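Local coordinates for GrpB family protein (Enterococcus faecalis, PDB 2NRK) that is of unknown function but belongs to the GrpB family, probably related to the nucleotidyltransferases, at residues I54-I59 / R99-H104; I76-M81 / L92-I97; N47-P52 / L137-A142. All blocks are in the same frame, centred on the assembly; numbering follows the deposited sequence.

After helix 14-30 and strand 34-40 the chain enters a connection that includes 47-52 and leads to strand 54-60. Contact 3 joins this loop to helix 128-142 and closes the longest loop of the three. Strand 54-60 follows directly and meets strand 101-107 in contact 1, inside that span. Contact 2 lies further in: the chain after helix 70-75 pairs with the end of strand 89-94. The three contacts therefore nest, and none cross. Contacts 1 and 2 belong to one mixed sheet, where strands 101-107 and 89-94 are neighbours; Val103 N and Leu92 O are 2.8 Å apart. Contact 3 ties the loop before strand 54-60 to helix 128-142.

Contact 1 of 3, residues I54-I59 / R99-H104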
loop_
_atom_site.group_PDB
_atom_site.type_symbol
_atom_site.label_atom_id
_atom_site.label_comp_id
_atom_site.label_asym_id
_atom_site.label_seq_id
_atom_site.Cartn_x
_atom_site.Cartn_y
_atom_site.Cartn_z
ATOM N N ILE A 54 10.603 6.502 20.114
ATOM C CA ILE A 54 10.044 7.025 18.867
ATOM C C ILE A 54 10.335 6.022 17.756
ATOM O O ILE A 54 11.502 5.673 17.537
ATOM C CB ILE A 54 10.666 8.384 18.457
ATOM C CG1 ILE A 54 10.669 9.430 19.599
ATOM C CG2 ILE A 54 9.966 8.944 17.199
ATOM C CD1 ILE A 54 9.297 9.810 20.104
ATOM N N ASP A 55 9.283 5.592 17.054
ATOM C CA ASP A 55 9.431 4.731 15.867
ATOM C C ASP A 55 9.413 5.524 14.574
ATOM O O ASP A 55 8.479 6.360 14.345
ATOM C CB ASP A 55 8.320 3.678 15.787
ATOM C CG ASP A 55 8.384 2.702 16.936
ATOM O OD1 ASP A 55 9.226 1.789 16.879
ATOM O OD2 ASP A 55 7.587 2.868 17.898
ATOM N N PHE A 56 10.395 5.224 13.726
ATOM C CA PHE A 56 10.577 5.832 12.385
ATOM C C PHE A 56 10.396 4.796 11.295
ATOM O O PHE A 56 10.954 3.676 11.386
ATOM C CB PHE A 56 11.990 6.439 12.229
ATOM C CG PHE A 56 12.316 7.479 13.258
ATOM C CD1 PHE A 56 12.258 8.831 12.932
ATOM C CD2 PHE A 56 12.654 7.117 14.557
ATOM C CE1 PHE A 56 12.500 9.823 13.900
ATOM C CE2 PHE A 56 12.911 8.098 15.521
ATOM C CZ PHE A 56 12.834 9.461 15.194
ATOM N N LEU A 57 9.582 5.150 10.288
ATOM C CA LEU A 57 9.443 4.337 9.066
ATOM C C LEU A 57 10.184 5.079 7.972
ATOM O O LEU A 57 9.839 6.208 7.652
ATOM C CB LEU A 57 7.966 4.155 8.694
ATOM C CG LEU A 57 7.703 3.407 7.359
ATOM C CD1 LEU A 57 8.305 1.997 7.363
ATOM C CD2 LEU A 57 6.193 3.310 7.078
ATOM N N VAL A 58 11.258 4.487 7.489
ATOM C CA VAL A 58 12.070 5.113 6.450
ATOM C C VAL A 58 11.900 4.265 5.177
ATOM O O VAL A 58 12.178 3.054 5.183
ATOM C CB VAL A 58 13.563 5.149 6.873
ATOM C CG1 VAL A 58 14.388 5.743 5.763
ATOM C CG2 VAL A 58 13.751 5.967 8.148
ATOM N N ILE A 59 11.469 4.913 4.099
ATOM C CA ILE A 59 11.208 4.214 2.842
ATOM C C ILE A 59 12.275 4.656 1.859
ATOM O O ILE A 59 12.459 5.867 1.644
ATOM C CB ILE A 59 9.791 4.575 2.314
ATOM C CG1 ILE A 59 8.752 4.221 3.382
ATOM C CG2 ILE A 59 9.562 3.859 1.007
ATOM C CD1 ILE A 59 7.353 4.782 3.024
ATOM N N ARG A 99 16.881 3.159 25.694
ATOM C CA ARG A 99 16.222 3.006 24.391
ATOM C C ARG A 99 15.342 4.222 24.113
ATOM O O ARG A 99 14.432 4.510 24.904
ATOM C CB ARG A 99 15.393 1.725 24.343
ATOM C CG ARG A 99 15.019 1.312 22.951
ATOM C CD ARG A 99 16.250 0.989 22.064
ATOM N NE ARG A 99 17.023 -0.166 22.541
ATOM C CZ ARG A 99 16.655 -1.438 22.379
ATOM N NH1 ARG A 99 15.510 -1.747 21.751
ATOM N NH2 ARG A 99 17.439 -2.406 22.841
ATOM N N THR A 100 15.588 4.895 22.980
ATOM C CA THR A 100 14.892 6.132 22.652
ATOM C C THR A 100 14.348 6.177 21.209
ATOM O O THR A 100 13.396 6.906 20.942
ATOM C CB THR A 100 15.810 7.370 22.844
ATOM O OG1 THR A 100 17.065 7.166 22.143
ATOM C CG2 THR A 100 16.085 7.606 24.334
ATOM N N HIS A 101 15.014 5.493 20.284
ATOM C CA HIS A 101 14.659 5.594 18.840
ATOM C C HIS A 101 14.758 4.216 18.198
ATOM O O HIS A 101 15.745 3.512 18.394
ATOM C CB HIS A 101 15.591 6.539 18.062
ATOM C CG HIS A 101 15.654 7.939 18.591
ATOM N ND1 HIS A 101 16.379 8.285 19.714
ATOM C CD2 HIS A 101 15.154 9.094 18.101
ATOM C CE1 HIS A 101 16.290 9.589 19.909
ATOM N NE2 HIS A 101 15.536 10.104 18.954
ATOM N N HIS A 102 13.723 3.823 17.469
ATOM C CA HIS A 102 13.733 2.568 16.676
ATOM C C HIS A 102 13.451 2.992 15.230
ATOM O O HIS A 102 12.484 3.729 14.978
ATOM C CB HIS A 102 12.640 1.627 17.109
ATOM C CG HIS A 102 12.929 0.936 18.400
ATOM N ND1 HIS A 102 11.961 0.263 19.110
ATOM C CD2 HIS A 102 14.074 0.823 19.109
ATOM C CE1 HIS A 102 12.503 -0.257 20.196
ATOM N NE2 HIS A 102 13.783 0.062 20.223
ATOM N N VAL A 103 14.340 2.616 14.321
ATOM C CA VAL A 103 14.202 3.026 12.918
ATOM C C VAL A 103 13.989 1.802 12.066
ATOM O O VAL A 103 14.789 0.862 12.115
ATOM C CB VAL A 103 15.477 3.804 12.455
ATOM C CG1 VAL A 103 15.327 4.273 11.001
ATOM C CG2 VAL A 103 15.741 4.996 13.377
ATOM N N HIS A 104 12.908 1.807 11.281
ATOM C CA HIS A 104 12.502 0.626 10.516
ATOM C C HIS A 104 12.623 1.054 9.058
ATOM O O HIS A 104 11.822 1.884 8.596
ATOM C CB HIS A 104 11.027 0.286 10.796
ATOM C CG HIS A 104 10.689 0.166 12.254
ATOM N ND1 HIS A 104 10.588 -1.049 12.897
ATOM C CD2 HIS A 104 10.468 1.112 13.195
ATOM C CE1 HIS A 104 10.287 -0.845 14.171
ATOM N NE2 HIS A 104 10.213 0.456 14.381
HETATM O O HOH W 1 9.431 -0.145 18.631
#
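Asp55 and His104 meet on one face of strands 54-60 and 101-107, parallel neighbours in the mixed sheet. His104 CG stands anti to the carbonyl carbon (chi1 -52°), which swings NE2 to Asp55. His104 NE2 donates to Asp55 OD1 at 3.0 Å, nearly straight at 169°. The oxygen lies in the imidazole plane and is met on its anti side, somewhat out of the carboxylate plane. His102 stands alongside Asp55. A water donates to Asp55 OD1 at 2.6 Å and also bonds His102 ND1. Arg99 NH1 donates to His102 NE2 at 2.9 Å.

Backbone bonds run in the parallel pattern. Phe56 gives its N-H to His102 O and takes His104 N on its own O, at 2.7 Å. Thr100 and His101 both face Lys94 in a classic beta bulge.

On the face of Ile54, Phe56, His101 and Val103 the contacts are mainly apolar and aromatic. The rims of Phe56 and His101 meet, CE2 to CD2 at 3.6 Å. Val58 CG2 rests on Val103 CG1 at 3.7 Å. Helix 14-30 packs here through Phe19 and Glu22.

Asp55 OD1 is thus gripped by two donors, His104 NE2 and the water, which hold the carboxylate in place.

Contact 2 of 3, residues I76-M81 / L92-I97; sequences IGYEYM and LRKGPI
Tyr78 has its ring sandwiched between two aliphatic side chains of the neighbouring strand. Leu92 CD1 sits over one face, 4.1 Å from the ring centroid. Lys94 CD sits over the opposite face, 3.8 Å from the centroid. Both are CH-pi contacts close to the ring normal. Leu92 CB also reaches the rim, 3.4 Å from Tyr78 CD1. The other branch of Leu92 turns to the next tyrosine, where CD2 touches Tyr80 CD1 at 3.3 Å.

Lys94 starts with CG between its backbone N and carbonyl carbon (chi1 81°) and is extended from there. This course carries it across the tyrosine to the end of helix 70-75. Lys94 NZ then donates to Ile76 O at 2.8 Å. Gly77, at positive phi, is the C-prime residue of a Schellman motif that ends this helix. Glu22 binds both Lys94 NZ and Tyr78 OH through OE2.

The strands form an antiparallel hairpin. Glu79 and Arg93 are a hydrogen-bonded pair, with Glu79 N to Arg93 O at 2.8 Å. Tyr80 and Leu92 are the adjacent non-hydrogen-bonded pair.

Glu79 and Arg93 also meet through their side chains, on the face opposite Tyr80 and Leu92. Arg93 NE donates to Glu79 OE1 at 2.6 Å in a salt bridge. The oxygen lies near the guanidinium plane, but NE approaches from above the carboxylate plane. The bonds from Arg93 NH2 to both carboxylate oxygens are weak. Met81, a selenomethionine bent along its chain, lays CE over one face of the guanidinium, 3.3 Å from Arg93 NH2.

The chemistry implies two different grips. Lys94 lays its aliphatic chain on a ring, while its ammonium is shared between Ile76 O at the helix end and Glu22. The salt bridge joins the hairpin strands at the surface.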
loop_
_atom_site.group_PDB
_atom_site.type_symbol
_atom_site.label_atom_id
_atom_site.label_comp_id
_atom_site.label_asym_id
_atom_site.label_seq_id
_atom_site.Cartn_x
_atom_site.Cartn_y
_atom_site.Cartn_z
ATOM N N ILE A 76 26.064 8.533 14.817
ATOM C CA ILE A 76 25.011 9.271 15.539
ATOM C C ILE A 76 24.282 8.416 16.595
ATOM O O ILE A 76 23.169 8.740 17.044
ATOM C CB ILE A 76 24.053 10.037 14.582
ATOM C CG1 ILE A 76 23.239 9.082 13.707
ATOM C CG2 ILE A 76 24.868 11.021 13.714
ATOM C CD1 ILE A 76 21.946 9.758 13.077
ATOM N N GLY A 77 24.895 7.289 16.954
ATOM C CA GLY A 77 24.471 6.557 18.137
ATOM C C GLY A 77 23.690 5.282 17.930
ATOM O O GLY A 77 23.290 4.668 18.901
ATOM N N TYR A 78 23.426 4.920 16.682
ATOM C CA TYR A 78 22.668 3.708 16.390
ATOM C C TYR A 78 23.486 2.428 16.443
ATOM O O TYR A 78 24.672 2.404 16.059
ATOM C CB TYR A 78 21.996 3.808 15.009
ATOM C CG TYR A 78 20.834 4.772 15.002
ATOM C CD1 TYR A 78 19.598 4.403 15.569
ATOM C CD2 TYR A 78 20.983 6.057 14.480
ATOM C CE1 TYR A 78 18.512 5.295 15.571
ATOM C CE2 TYR A 78 19.906 6.961 14.500
ATOM C CZ TYR A 78 18.681 6.546 15.032
ATOM O OH TYR A 78 17.596 7.423 15.091
ATOM N N GLU A 79 22.844 1.366 16.933
ATOM C CA GLU A 79 23.244 0.022 16.617
ATOM C C GLU A 79 22.565 -0.360 15.302
ATOM O O GLU A 79 21.336 -0.237 15.156
ATOM C CB GLU A 79 22.748 -0.964 17.689
ATOM C CG GLU A 79 23.471 -1.042 18.968
ATOM C CD GLU A 79 22.888 -2.215 19.787
ATOM O OE1 GLU A 79 21.841 -2.011 20.438
ATOM O OE2 GLU A 79 23.443 -3.324 19.714
ATOM N N TYR A 80 23.375 -0.807 14.356
ATOM C CA TYR A 80 22.923 -1.156 13.022
ATOM C C TYR A 80 22.590 -2.643 13.006
ATOM O O TYR A 80 23.496 -3.479 13.002
ATOM C CB TYR A 80 24.022 -0.838 12.013
ATOM C CG TYR A 80 23.543 -0.925 10.586
ATOM C CD1 TYR A 80 22.928 0.176 9.976
ATOM C CD2 TYR A 80 23.725 -2.088 9.838
ATOM C CE1 TYR A 80 22.492 0.122 8.674
ATOM C CE2 TYR A 80 23.276 -2.162 8.503
ATOM C CZ TYR A 80 22.645 -1.051 7.954
ATOM O OH TYR A 80 22.205 -1.117 6.659
HETATM N N MSE A 81 21.303 -2.975 13.046
HETATM C CA MSE A 81 20.900 -4.363 13.338
HETATM C C MSE A 81 20.644 -5.246 12.106
HETATM O O MSE A 81 20.363 -6.448 12.256
HETATM C CB MSE A 81 19.650 -4.392 14.254
HETATM C CG MSE A 81 19.768 -3.732 15.641
HETATM SE SE MSE A 81 21.229 -4.375 16.644
HETATM C CE MSE A 81 20.541 -6.091 17.194
ATOM N N LEU A 92 17.422 -0.061 12.997
ATOM C CA LEU A 92 18.381 0.678 13.834
ATOM C C LEU A 92 17.752 0.905 15.192
ATOM O O LEU A 92 16.567 1.197 15.291
ATOM C CB LEU A 92 18.703 2.064 13.252
ATOM C CG LEU A 92 19.000 2.256 11.758
ATOM C CD1 LEU A 92 19.201 3.734 11.458
ATOM C CD2 LEU A 92 20.210 1.490 11.391
ATOM N N ARG A 93 18.561 0.819 16.236
ATOM C CA ARG A 93 18.089 1.167 17.570
ATOM C C ARG A 93 19.130 1.970 18.293
ATOM O O ARG A 93 20.352 1.765 18.128
ATOM C CB ARG A 93 17.726 -0.100 18.379
ATOM C CG ARG A 93 18.892 -0.995 18.657
ATOM C CD ARG A 93 18.402 -2.340 19.256
ATOM N NE ARG A 93 19.566 -3.093 19.657
ATOM C CZ ARG A 93 19.543 -4.383 19.981
ATOM N NH1 ARG A 93 18.389 -5.043 19.941
ATOM N NH2 ARG A 93 20.673 -4.984 20.317
ATOM N N LYS A 94 18.637 2.897 19.099
ATOM C CA LYS A 94 19.508 3.623 20.031
ATOM C C LYS A 94 18.730 4.078 21.250
ATOM O O LYS A 94 17.505 4.103 21.223
ATOM C CB LYS A 94 20.188 4.792 19.310
ATOM C CG LYS A 94 19.410 6.053 19.119
ATOM C CD LYS A 94 20.355 7.117 18.523
ATOM C CE LYS A 94 19.632 8.324 18.011
ATOM N NZ LYS A 94 20.495 9.508 17.516
ATOM N N GLY A 95 19.431 4.439 22.324
ATOM C CA GLY A 95 20.878 4.532 22.343
ATOM C C GLY A 95 21.451 3.503 23.274
ATOM O O GLY A 95 20.719 2.653 23.790
ATOM N N PRO A 96 22.771 3.598 23.540
ATOM C CA PRO A 96 23.425 2.600 24.366
ATOM C C PRO A 96 23.003 2.736 25.831
ATOM O O PRO A 96 22.880 1.726 26.518
ATOM C CB PRO A 96 24.913 2.908 24.183
ATOM C CG PRO A 96 24.982 4.349 23.864
ATOM C CD PRO A 96 23.693 4.668 23.118
ATOM N N ILE A 97 22.741 3.962 26.291
ATOM C CA ILE A 97 22.315 4.177 27.679
ATOM C C ILE A 97 20.836 3.822 27.891
ATOM O O ILE A 97 20.515 2.966 28.719
ATOM C CB ILE A 97 22.672 5.596 28.209
ATOM C CG1 ILE A 97 24.196 5.770 28.253
ATOM C CG2 ILE A 97 22.065 5.818 29.620
ATOM C CD1 ILE A 97 24.677 7.214 28.071
#

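Contact 3 of 3, residues N47-P52 / L137-A142; sequences NLAAKP and LKKQLA
Lys138 reaches from its helix to the loop 47-52 and makes the one direct hydrogen bond between the two segments. Its NZ donates to Ala49 O at 2.8 Å. The nitrogen lies in the carbonyl plane, and the C=O...N angle is 145°. The lysine chain leaves the helix with CG anti to the carbonyl carbon (chi1 -71°). It runs extended past CG and then bends at chi3 (-82°), which turns the ammonium group toward the loop backbone.

A water adds a second polar link. It accepts from Lys138 NZ at 3.0 Å and from Lys51 N at 3.1 Å. The ammonium group thus holds the loop at two places, directly at Ala49 and through the water at Lys51. Ala49 O, the water and Ser42 OG give the buried NZ three hydrogen-bond partners, and Tyr134, one turn earlier on the same helix, makes a cation-pi contact with the lysine.

The segment 47-52 has no regular secondary structure. It is part of the connection from strand 34-40 to strand 54-60, two antiparallel neighbours in the mixed sheet. The contact joins this connection to the C-terminal part of helix 128-142.

The remaining contacts are van der Waals and few. Ala49 points its CB at the helix, where Lys139 CE lies 4.1 Å away; this is the apolar one. Lys139 bends at chi3 like its neighbour, and its NZ forms a salt bridge with Glu10. Ala50 points away overall, yet its CB is 3.8 Å from Lys138 NZ. Leu48 crosses Lys138 at about a right angle, with CG 4.1 Å from NZ. Trp15 packs against Ala50, and Tyr152 touches Lys51 and Lys138.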
loop_
_atom_site.group_PDB
_atom_site.type_symbol
_atom_site.label_atom_id
_atom_site.label_comp_id
_atom_site.label_asym_id
_atom_site.label_seq_id
_atom_site.Cartn_x
_atom_site.Cartn_y
_atom_site.Cartn_z
ATOM N N ASN A 47 -2.360 11.521 21.832
ATOM C CA ASN A 47 -3.088 11.159 23.059
ATOM C C ASN A 47 -3.066 9.662 23.418
ATOM O O ASN A 47 -3.736 9.230 24.364
ATOM C CB ASN A 47 -4.501 11.758 23.065
ATOM C CG ASN A 47 -4.498 13.246 22.763
ATOM O OD1 ASN A 47 -3.662 14.000 23.270
ATOM N ND2 ASN A 47 -5.436 13.680 21.934
ATOM N N LEU A 48 -2.257 8.887 22.709
ATOM C CA LEU A 48 -2.108 7.471 23.050
ATOM C C LEU A 48 -0.972 7.299 24.058
ATOM O O LEU A 48 0.139 7.762 23.832
ATOM C CB LEU A 48 -1.820 6.634 21.786
ATOM C CG LEU A 48 -1.552 5.141 21.981
ATOM C CD1 LEU A 48 -2.682 4.418 22.749
ATOM C CD2 LEU A 48 -1.328 4.518 20.571
ATOM N N ALA A 49 -1.259 6.616 25.171
ATOM C CA ALA A 49 -0.216 6.243 26.121
ATOM C C ALA A 49 0.779 5.290 25.446
ATOM O O ALA A 49 0.389 4.429 24.644
ATOM C CB ALA A 49 -0.826 5.583 27.358
ATOM N N ALA A 50 2.062 5.417 25.770
ATOM C CA ALA A 50 3.082 4.644 25.047
ATOM C C ALA A 50 4.406 4.606 25.782
ATOM O O ALA A 50 4.702 5.486 26.561
ATOM C CB ALA A 50 3.335 5.268 23.671
ATOM N N LYS A 51 5.221 3.610 25.471
ATOM C CA LYS A 51 6.630 3.667 25.838
ATOM C C LYS A 51 7.243 4.840 25.071
ATOM O O LYS A 51 6.931 5.025 23.884
ATOM C CB LYS A 51 7.334 2.398 25.421
ATOM C CG LYS A 51 6.907 1.231 26.292
ATOM C CD LYS A 51 7.128 -0.081 25.603
ATOM C CE LYS A 51 8.581 -0.480 25.525
ATOM N NZ LYS A 51 8.710 -1.917 26.002
ATOM N N PRO A 52 8.069 5.653 25.748
ATOM C CA PRO A 52 8.654 6.836 25.097
ATOM C C PRO A 52 9.830 6.479 24.197
ATOM O O PRO A 52 10.976 6.915 24.446
ATOM C CB PRO A 52 9.113 7.689 26.280
ATOM C CG PRO A 52 9.401 6.735 27.341
ATOM C CD PRO A 52 8.436 5.577 27.179
ATOM N N LEU A 137 -4.707 -1.305 27.833
ATOM C CA LEU A 137 -4.080 -2.614 27.832
ATOM C C LEU A 137 -2.593 -2.502 28.147
ATOM O O LEU A 137 -2.069 -3.259 28.955
ATOM C CB LEU A 137 -4.295 -3.320 26.495
ATOM C CG LEU A 137 -3.519 -4.612 26.258
ATOM C CD1 LEU A 137 -3.900 -5.649 27.333
ATOM C CD2 LEU A 137 -3.854 -5.101 24.891
ATOM N N LYS A 138 -1.918 -1.553 27.507
ATOM C CA LYS A 138 -0.472 -1.415 27.704
ATOM C C LYS A 138 -0.164 -1.048 29.157
ATOM O O LYS A 138 0.787 -1.576 29.753
ATOM C CB LYS A 138 0.117 -0.396 26.715
ATOM C CG LYS A 138 0.155 -0.904 25.256
ATOM C CD LYS A 138 1.016 -0.007 24.340
ATOM C CE LYS A 138 0.243 1.191 23.873
ATOM N NZ LYS A 138 1.108 2.193 23.176
ATOM N N LYS A 139 -0.992 -0.175 29.741
ATOM C CA LYS A 139 -0.782 0.251 31.107
ATOM C C LYS A 139 -0.996 -0.929 32.047
ATOM O O LYS A 139 -0.206 -1.131 32.976
ATOM C CB LYS A 139 -1.696 1.437 31.458
ATOM C CG LYS A 139 -1.223 2.743 30.815
ATOM C CD LYS A 139 -1.997 3.970 31.295
ATOM C CE LYS A 139 -3.214 4.267 30.439
ATOM N NZ LYS A 139 -3.979 5.465 30.937
ATOM N N GLN A 140 -2.047 -1.714 31.789
ATOM C CA GLN A 140 -2.339 -2.940 32.544
ATOM C C GLN A 140 -1.199 -3.956 32.466
ATOM O O GLN A 140 -0.809 -4.557 33.474
ATOM C CB GLN A 140 -3.631 -3.590 32.036
ATOM C CG GLN A 140 -4.906 -3.086 32.696
ATOM C CD GLN A 140 -6.183 -3.645 32.063
ATOM O OE1 GLN A 140 -6.185 -4.711 31.425
ATOM N NE2 GLN A 140 -7.280 -2.920 32.242
ATOM N N LEU A 141 -0.680 -4.166 31.261
ATOM C CA LEU A 141 0.432 -5.101 31.053
ATOM C C LEU A 141 1.669 -4.695 31.861
ATOM O O LEU A 141 2.270 -5.528 32.541
ATOM C CB LEU A 141 0.785 -5.247 29.574
ATOM C CG LEU A 141 -0.196 -6.089 28.766
ATOM C CD1 LEU A 141 0.014 -5.845 27.293
ATOM C CD2 LEU A 141 -0.046 -7.580 29.097
ATOM N N ALA A 142 2.022 -3.412 31.798
ATOM C CA ALA A 142 3.168 -2.875 32.535
ATOM C C ALA A 142 3.023 -3.092 34.041
ATOM O O ALA A 142 4.020 -3.312 34.733
ATOM C CB ALA A 142 3.356 -1.400 32.222
HETATM O O HOH W 2 4.019 1.635 23.377
#